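Local coordinates for glucose-6-phosphate isomerase like protein (Thermus thermophilus, PDB 1WIW), which probably interconverts phosphorylated sugars, acting as a glucose-6-phosphate or mannose-6-phosphate isomerase of the PGI/PMI family, at residues L171-E176 and P196-F201; L192-P195 and F201-V204; A218-P223 and A228-I233. One frame throughout, in Å; residues are numbered along the deposited sequence.

Interaction 1 (L171-E176 and P196-F201); sequences LFRPLE and PSALEF
Arg173 reaches across to the main chain of Pro196 and lays its guanidinium against Ala198, so one planar group meets two different partners. At the edge of that plane, NH2 of Arg173 donates to O of Pro196 over 2.9 Å, with an N-H...O angle of 148°. The oxygen lies almost in the guanidinium plane, whereas the nitrogen stands 35° above the carbonyl plane of Pro196, clear of the lone-pair directions. Over one face comes the methyl group: CB of Ala198 is 3.8 Å from NH2 and 3.9 Å from NH1 of Arg173. The arginine gets there by a folded route. Its CG is anti to the carbonyl carbon (chi1 -63°), and two further bends, at chi2 and chi3, turn the chain until NE faces back toward helix 174-185. There NE of Arg173 forms a salt bridge with OE1 of Glu176 at 2.7 Å, the carboxylate being met on its syn side and from a tilt. OE1 of Glu176 also takes the backbone N-H of Ser169, and NH1 of Arg173 binds O of Pro195. Bonds on several sides thus limit how the guanidinium can turn, and the Glu176 carboxylate probably offsets its positive charge.

This pairing links the chain leading into helix 174-185 to that leading into helix 198-204 within the SIS-type domain. Ser197 is the centre of an inverse gamma turn, in which N of Ala198 approaches O of Pro196 at 3.0 Å in a weak bond; that oxygen therefore has a second donor besides the arginine. Although Ser197 occupies the N-cap position of helix 198-204, its hydroxyl does no capping and instead hydrogen-bonds O of Tyr72 in the second subunit. Tyr168 of strand 164-168 touches Arg173, Glu176 and Ala198 alike.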
loop_
_atom_site.group_PDB
_atom_site.type_symbol
_atom_site.label_atom_id
_atom_site.label_comp_id
_atom_site.label_asym_id
_atom_site.label_seq_id
_atom_site.Cartn_x
_atom_site.Cartn_y
_atom_site.Cartn_z
ATOM N N LEU B 171 7.976 -9.323 -7.403
ATOM C CA LEU B 171 9.413 -9.054 -7.400
ATOM C C LEU B 171 9.772 -7.890 -6.484
ATOM O O LEU B 171 10.886 -7.819 -5.968
ATOM C CB LEU B 171 9.926 -8.780 -8.820
ATOM C CG LEU B 171 9.812 -7.378 -9.423
ATOM C CD1 LEU B 171 10.710 -7.282 -10.662
ATOM C CD2 LEU B 171 8.362 -7.077 -9.772
ATOM N N PHE B 172 8.825 -6.979 -6.289
ATOM C CA PHE B 172 9.021 -5.821 -5.425
ATOM C C PHE B 172 7.641 -5.210 -5.205
ATOM O O PHE B 172 7.123 -4.494 -6.069
ATOM C CB PHE B 172 9.950 -4.810 -6.095
ATOM C CG PHE B 172 10.421 -3.724 -5.177
ATOM C CD1 PHE B 172 10.165 -2.393 -5.467
ATOM C CD2 PHE B 172 11.137 -4.033 -4.025
ATOM C CE1 PHE B 172 10.617 -1.381 -4.628
ATOM C CE2 PHE B 172 11.593 -3.027 -3.177
ATOM C CZ PHE B 172 11.331 -1.696 -3.483
ATOM N N ARG B 173 7.050 -5.502 -4.049
ATOM C CA ARG B 173 5.706 -5.032 -3.731
ATOM C C ARG B 173 5.476 -3.525 -3.845
ATOM O O ARG B 173 4.404 -3.098 -4.275
ATOM C CB ARG B 173 5.292 -5.528 -2.339
ATOM C CG ARG B 173 5.196 -7.056 -2.221
ATOM C CD ARG B 173 4.206 -7.653 -3.222
ATOM N NE ARG B 173 2.880 -7.056 -3.094
ATOM C CZ ARG B 173 1.995 -7.372 -2.154
ATOM N NH1 ARG B 173 0.818 -6.756 -2.122
ATOM N NH2 ARG B 173 2.271 -8.320 -1.263
ATOM N N PRO B 174 6.466 -2.698 -3.466
ATOM C CA PRO B 174 6.242 -1.251 -3.578
ATOM C C PRO B 174 5.994 -0.759 -5.008
ATOM O O PRO B 174 5.526 0.363 -5.206
ATOM C CB PRO B 174 7.504 -0.657 -2.962
ATOM C CG PRO B 174 7.861 -1.668 -1.911
ATOM C CD PRO B 174 7.671 -2.974 -2.660
ATOM N N LEU B 175 6.300 -1.591 -6.003
ATOM C CA LEU B 175 6.079 -1.196 -7.393
ATOM C C LEU B 175 4.586 -0.966 -7.654
ATOM O O LEU B 175 4.214 -0.041 -8.380
ATOM C CB LEU B 175 6.611 -2.263 -8.360
ATOM C CG LEU B 175 6.272 -2.050 -9.849
ATOM C CD1 LEU B 175 6.835 -0.715 -10.334
ATOM C CD2 LEU B 175 6.837 -3.201 -10.682
ATOM N N GLU B 176 3.739 -1.803 -7.057
ATOM C CA GLU B 176 2.284 -1.698 -7.224
ATOM C C GLU B 176 1.795 -0.289 -6.902
ATOM O O GLU B 176 1.029 0.309 -7.663
ATOM C CB GLU B 176 1.578 -2.698 -6.304
ATOM C CG GLU B 176 1.947 -4.141 -6.584
ATOM C CD GLU B 176 1.680 -5.059 -5.408
ATOM O OE1 GLU B 176 1.981 -6.259 -5.528
ATOM O OE2 GLU B 176 1.178 -4.584 -4.367
ATOM N N PRO B 196 -0.647 -6.656 2.011
ATOM C CA PRO B 196 0.582 -7.431 2.192
ATOM C C PRO B 196 0.401 -8.919 1.890
ATOM O O PRO B 196 1.214 -9.507 1.181
ATOM C CB PRO B 196 0.932 -7.160 3.641
ATOM C CG PRO B 196 0.565 -5.710 3.771
ATOM C CD PRO B 196 -0.780 -5.637 3.072
ATOM N N SER B 197 -0.651 -9.526 2.441
ATOM C CA SER B 197 -0.943 -10.938 2.190
ATOM C C SER B 197 -1.766 -10.956 0.911
ATOM O O SER B 197 -2.983 -11.146 0.945
ATOM C CB SER B 197 -1.764 -11.549 3.335
ATOM O OG SER B 197 -1.050 -11.538 4.558
ATOM N N ALA B 198 -1.091 -10.751 -0.216
ATOM C CA ALA B 198 -1.755 -10.685 -1.509
ATOM C C ALA B 198 -2.502 -11.929 -1.986
ATOM O O ALA B 198 -3.659 -11.837 -2.395
ATOM C CB ALA B 198 -0.751 -10.251 -2.573
ATOM N N LEU B 199 -1.856 -13.088 -1.944
ATOM C CA LEU B 199 -2.499 -14.305 -2.427
ATOM C C LEU B 199 -3.759 -14.679 -1.638
ATOM O O LEU B 199 -4.748 -15.118 -2.219
ATOM C CB LEU B 199 -1.494 -15.464 -2.433
ATOM C CG LEU B 199 -0.224 -15.204 -3.259
ATOM C CD1 LEU B 199 0.647 -16.451 -3.273
ATOM C CD2 LEU B 199 -0.596 -14.810 -4.684
ATOM N N GLU B 200 -3.727 -14.502 -0.323
ATOM C CA GLU B 200 -4.895 -14.809 0.501
ATOM C C GLU B 200 -6.039 -13.899 0.051
ATOM O O GLU B 200 -7.191 -14.321 -0.044
ATOM C CB GLU B 200 -4.581 -14.563 1.983
ATOM C CG GLU B 200 -3.464 -15.444 2.534
ATOM C CD GLU B 200 -3.899 -16.881 2.765
ATOM O OE1 GLU B 200 -4.956 -17.283 2.229
ATOM O OE2 GLU B 200 -3.177 -17.614 3.477
ATOM N N PHE B 201 -5.692 -12.645 -0.227
ATOM C CA PHE B 201 -6.640 -11.639 -0.676
ATOM C C PHE B 201 -7.320 -12.081 -1.978
ATOM O O PHE B 201 -8.548 -11.998 -2.117
ATOM C CB PHE B 201 -5.889 -10.320 -0.887
ATOM C CG PHE B 201 -6.724 -9.219 -1.474
ATOM C CD1 PHE B 201 -7.657 -8.540 -0.699
ATOM C CD2 PHE B 201 -6.555 -8.840 -2.801
ATOM C CE1 PHE B 201 -8.410 -7.496 -1.235
ATOM C CE2 PHE B 201 -7.303 -7.798 -3.350
ATOM C CZ PHE B 201 -8.233 -7.126 -2.562
#

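Interaction 2 (L192-P195 and F201-V204); sequences LTPP and FFLV
In the turn of chain that leads from a loop into the helix 198-204 of the SIS-type domain, Pro194 and Pro195 pack against the rings of Phe201 and Phe202. CD of Pro195 sits above one face of Phe201, 3.6 Å from the ring centroid and 22° off its normal, a CH-pi contact displaced toward the rim; the closest ring atom is CG of Phe201, 3.3 Å from that CD. The side chains of Pro195 and Phe201 cross at about a right angle. With CG anti to the backbone N (chi1 175°), Phe201 turns its ring toward the prolines. All four touching residues are buried, and the contact folds the loop back onto the helix it precedes. CB of Pro194 bridges the two aromatics, 3.7 Å from CD2 of Phe201 and 3.6 Å from CE2 of Phe202. Phe202 reaches it by a different first torsion, CG anti to the carbonyl carbon (chi1 -61°), and its CE2 lies at the edge of the Phe201 ring. Replacing Phe201 with alanine would probably cost Pro195 its CH-pi partner and Pro194 one of two aromatic contacts, opening a gap beside Pro195. Phe202 also meets Tyr168 edge-to-face, while Phe201 packs on Ala184 of the second subunit.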
loop_
_atom_site.group_PDB
_atom_site.type_symbol
_atom_site.label_atom_id
_atom_site.label_comp_id
_atom_site.label_asym_id
_atom_site.label_seq_id
_atom_site.Cartn_x
_atom_site.Cartn_y
_atom_site.Cartn_z
ATOM N N LEU B 192 -6.198 -0.436 -8.141
ATOM C CA LEU B 192 -5.912 -0.848 -6.776
ATOM C C LEU B 192 -4.769 -1.827 -6.670
ATOM O O LEU B 192 -4.307 -2.392 -7.662
ATOM C CB LEU B 192 -7.136 -1.456 -6.094
ATOM C CG LEU B 192 -7.483 -2.897 -6.442
ATOM C CD1 LEU B 192 -8.276 -3.527 -5.297
ATOM C CD2 LEU B 192 -8.256 -2.921 -7.743
ATOM N N THR B 193 -4.349 -2.025 -5.430
ATOM C CA THR B 193 -3.257 -2.908 -5.080
ATOM C C THR B 193 -3.737 -3.863 -3.999
ATOM O O THR B 193 -4.627 -3.532 -3.215
ATOM C CB THR B 193 -2.083 -2.085 -4.519
ATOM O OG1 THR B 193 -1.484 -1.339 -5.587
ATOM C CG2 THR B 193 -1.047 -2.980 -3.868
ATOM N N PRO B 194 -3.174 -5.076 -3.958
ATOM C CA PRO B 194 -3.606 -6.015 -2.922
ATOM C C PRO B 194 -2.868 -5.679 -1.630
ATOM O O PRO B 194 -1.907 -4.912 -1.640
ATOM C CB PRO B 194 -3.198 -7.367 -3.491
ATOM C CG PRO B 194 -1.956 -7.033 -4.268
ATOM C CD PRO B 194 -2.335 -5.746 -4.967
ATOM N N PRO B 195 -3.326 -6.220 -0.499
ATOM C CA PRO B 195 -2.657 -5.945 0.775
ATOM C C PRO B 195 -1.377 -6.781 0.890
ATOM O O PRO B 195 -1.027 -7.521 -0.031
ATOM C CB PRO B 195 -3.719 -6.346 1.803
ATOM C CG PRO B 195 -4.423 -7.475 1.118
ATOM C CD PRO B 195 -4.597 -6.936 -0.283
ATOM N N PHE B 201 -5.692 -12.645 -0.227
ATOM C CA PHE B 201 -6.640 -11.639 -0.676
ATOM C C PHE B 201 -7.320 -12.081 -1.978
ATOM O O PHE B 201 -8.548 -11.998 -2.117
ATOM C CB PHE B 201 -5.889 -10.320 -0.887
ATOM C CG PHE B 201 -6.724 -9.219 -1.474
ATOM C CD1 PHE B 201 -7.657 -8.540 -0.699
ATOM C CD2 PHE B 201 -6.555 -8.840 -2.801
ATOM C CE1 PHE B 201 -8.410 -7.496 -1.235
ATOM C CE2 PHE B 201 -7.303 -7.798 -3.350
ATOM C CZ PHE B 201 -8.233 -7.126 -2.562
ATOM N N PHE B 202 -6.518 -12.559 -2.926
ATOM C CA PHE B 202 -7.044 -13.005 -4.213
ATOM C C PHE B 202 -8.038 -14.156 -4.045
ATOM O O PHE B 202 -9.026 -14.239 -4.764
ATOM C CB PHE B 202 -5.897 -13.456 -5.119
ATOM C CG PHE B 202 -4.900 -12.371 -5.437
ATOM C CD1 PHE B 202 -3.602 -12.700 -5.815
ATOM C CD2 PHE B 202 -5.262 -11.025 -5.384
ATOM C CE1 PHE B 202 -2.672 -11.704 -6.137
ATOM C CE2 PHE B 202 -4.341 -10.021 -5.704
ATOM C CZ PHE B 202 -3.042 -10.364 -6.082
ATOM N N LEU B 203 -7.759 -15.034 -3.088
ATOM C CA LEU B 203 -8.590 -16.204 -2.814
ATOM C C LEU B 203 -9.959 -15.935 -2.207
ATOM O O LEU B 203 -10.944 -16.542 -2.620
ATOM C CB LEU B 203 -7.845 -17.169 -1.890
ATOM C CG LEU B 203 -6.705 -18.005 -2.467
ATOM C CD1 LEU B 203 -5.918 -18.646 -1.338
ATOM C CD2 LEU B 203 -7.275 -19.072 -3.399
ATOM N N VAL B 204 -10.032 -15.031 -1.236
ATOM C CA VAL B 204 -11.303 -14.763 -0.565
ATOM C C VAL B 204 -12.010 -13.448 -0.866
ATOM O O VAL B 204 -13.240 -13.378 -0.812
ATOM C CB VAL B 204 -11.134 -14.866 0.969
ATOM C CG1 VAL B 204 -10.784 -16.295 1.360
ATOM C CG2 VAL B 204 -10.046 -13.917 1.437
#

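Interaction 3 (A218-P223 and A228-I233); sequences AVLLGP and ALAKEI
Leu220 crosses from its strand to the helix 225-234 with nothing but its two methyl groups doing the touching, on Ala230 and Lys231. The backbones are nearest at Leu220 and Lys231, whose CA atoms are 7.8 Å apart, and the leucine side chain covers about half of that interval. CB leaves the strand toward the helix but stays short of it. CG, the branch point, anti to the carbonyl carbon (chi1 -50°), is nearer, still 5.0 Å from CB of Ala230. The contact is made at the fork. CD1 of Leu220 comes within 3.9 Å of CB of Lys231 and as near to N of the same residue, so this methyl rests on the backbone of Lys231 as much as on its side chain. CD2 of Leu220 turns to the other neighbour and meets CB of Ala230 at 4.2 Å, a looser apolar touch.

Lys231 offers only the root of its side chain. From CB onward its chain is fully extended and runs at about a right angle to the leucine, leading NZ away to a salt bridge with Glu243 on the strand 240-244. Ala230 also meets the helix 198-204, while Val219 and Leu221 pack against the helix 251-272. Gly222, just after the strand, has a positive phi of 86°, where a side chain would crowd the preceding carbonyl oxygen, consistent with the tight glycine-rich link of a Rossmann-type strand-turn-helix. Strand, helix and the parallel strand 240-244 together make the beta-alpha-beta unit of this layered alpha/beta domain.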
loop_
_atom_site.group_PDB
_atom_site.type_symbol
_atom_site.label_atom_id
_atom_site.label_comp_id
_atom_site.label_asym_id
_atom_site.label_seq_id
_atom_site.Cartn_x
_atom_site.Cartn_y
_atom_site.Cartn_z
ATOM N N ALA B 218 -6.714 -7.931 -13.734
ATOM C CA ALA B 218 -5.517 -8.260 -12.981
ATOM C C ALA B 218 -4.293 -8.005 -13.847
ATOM O O ALA B 218 -4.254 -8.402 -15.013
ATOM C CB ALA B 218 -5.558 -9.711 -12.538
ATOM N N VAL B 219 -3.305 -7.322 -13.281
ATOM C CA VAL B 219 -2.076 -7.032 -14.015
ATOM C C VAL B 219 -0.907 -7.541 -13.190
ATOM O O VAL B 219 -0.515 -6.916 -12.205
ATOM C CB VAL B 219 -1.902 -5.518 -14.257
ATOM C CG1 VAL B 219 -0.647 -5.265 -15.074
ATOM C CG2 VAL B 219 -3.117 -4.964 -14.979
ATOM N N LEU B 220 -0.366 -8.690 -13.580
ATOM C CA LEU B 220 0.755 -9.274 -12.854
ATOM C C LEU B 220 2.053 -8.692 -13.410
ATOM O O LEU B 220 2.400 -8.905 -14.567
ATOM C CB LEU B 220 0.733 -10.799 -12.994
ATOM C CG LEU B 220 -0.624 -11.442 -12.670
ATOM C CD1 LEU B 220 -0.528 -12.953 -12.782
ATOM C CD2 LEU B 220 -1.070 -11.040 -11.268
ATOM N N LEU B 221 2.755 -7.944 -12.570
ATOM C CA LEU B 221 3.994 -7.295 -12.966
ATOM C C LEU B 221 5.259 -8.095 -12.656
ATOM O O LEU B 221 5.635 -8.253 -11.495
ATOM C CB LEU B 221 4.082 -5.923 -12.280
ATOM C CG LEU B 221 2.957 -4.950 -12.634
ATOM C CD1 LEU B 221 2.959 -3.774 -11.675
ATOM C CD2 LEU B 221 3.148 -4.488 -14.070
ATOM N N GLY B 222 5.912 -8.600 -13.696
ATOM C CA GLY B 222 7.154 -9.329 -13.491
ATOM C C GLY B 222 7.085 -10.815 -13.175
ATOM O O GLY B 222 6.009 -11.371 -12.979
ATOM N N PRO B 223 8.251 -11.479 -13.101
ATOM C CA PRO B 223 8.399 -12.909 -12.818
ATOM C C PRO B 223 8.349 -13.277 -11.338
ATOM O O PRO B 223 8.326 -12.406 -10.469
ATOM C CB PRO B 223 9.756 -13.225 -13.429
ATOM C CG PRO B 223 10.541 -12.012 -13.058
ATOM C CD PRO B 223 9.569 -10.865 -13.359
ATOM N N ALA B 228 3.032 -16.837 -10.601
ATOM C CA ALA B 228 2.412 -17.998 -11.223
ATOM C C ALA B 228 1.232 -18.488 -10.386
ATOM O O ALA B 228 0.194 -18.871 -10.927
ATOM C CB ALA B 228 3.436 -19.112 -11.385
ATOM N N LEU B 229 1.405 -18.479 -9.068
ATOM C CA LEU B 229 0.355 -18.904 -8.147
ATOM C C LEU B 229 -0.787 -17.906 -8.265
ATOM O O LEU B 229 -1.958 -18.283 -8.317
ATOM C CB LEU B 229 0.889 -18.924 -6.710
ATOM C CG LEU B 229 2.022 -19.920 -6.442
ATOM C CD1 LEU B 229 2.651 -19.665 -5.077
ATOM C CD2 LEU B 229 1.465 -21.338 -6.532
ATOM N N ALA B 230 -0.427 -16.626 -8.323
ATOM C CA ALA B 230 -1.405 -15.555 -8.450
ATOM C C ALA B 230 -2.254 -15.775 -9.696
ATOM O O ALA B 230 -3.474 -15.600 -9.670
ATOM C CB ALA B 230 -0.694 -14.208 -8.533
ATOM N N LYS B 231 -1.608 -16.170 -10.787
ATOM C CA LYS B 231 -2.316 -16.409 -12.038
ATOM C C LYS B 231 -3.332 -17.536 -11.900
ATOM O O LYS B 231 -4.479 -17.400 -12.334
ATOM C CB LYS B 231 -1.326 -16.739 -13.159
ATOM C CG LYS B 231 -1.984 -17.070 -14.494
ATOM C CD LYS B 231 -0.940 -17.312 -15.567
ATOM C CE LYS B 231 -1.574 -17.597 -16.921
ATOM N NZ LYS B 231 -0.532 -17.794 -17.974
ATOM N N GLU B 232 -2.921 -18.644 -11.291
ATOM C CA GLU B 232 -3.831 -19.776 -11.117
ATOM C C GLU B 232 -5.067 -19.384 -10.307
ATOM O O GLU B 232 -6.172 -19.856 -10.570
ATOM C CB GLU B 232 -3.113 -20.945 -10.433
ATOM C CG GLU B 232 -4.009 -22.164 -10.217
ATOM C CD GLU B 232 -3.243 -23.389 -9.738
ATOM O OE1 GLU B 232 -2.425 -23.929 -10.518
ATOM O OE2 GLU B 232 -3.460 -23.809 -8.580
ATOM N N ILE B 233 -4.886 -18.504 -9.330
ATOM C CA ILE B 233 -6.000 -18.065 -8.499
ATOM C C ILE B 233 -6.914 -17.053 -9.202
ATOM O O ILE B 233 -8.133 -17.234 -9.257
ATOM C CB ILE B 233 -5.479 -17.451 -7.176
ATOM C CG1 ILE B 233 -4.807 -18.545 -6.338
ATOM C CG2 ILE B 233 -6.627 -16.796 -6.405
ATOM C CD1 ILE B 233 -4.080 -18.037 -5.111
#

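In the fold
All three interactions lie within the SIS-type domain, on one side of the chain's centre, and meet around the helix 198-204. Interactions 1 and 2 share Phe201 and are tied by Arg173, which binds Pro195 as well as Pro196; both also touch the second subunit. Interaction 1 is partly buried and polar, built on charge and a backbone carbonyl. Interactions 2 and 3 are buried and apolar, aromatic-proline in one and aliphatic in the other. Interaction 3 follows in the chain and joins a strand of the sheet to the helix on its face; Phe202 and Leu203 from interaction 2 press on Ile233, and Leu199 from interaction 1 on Ala230, joining the dimer-facing loop to the domain core.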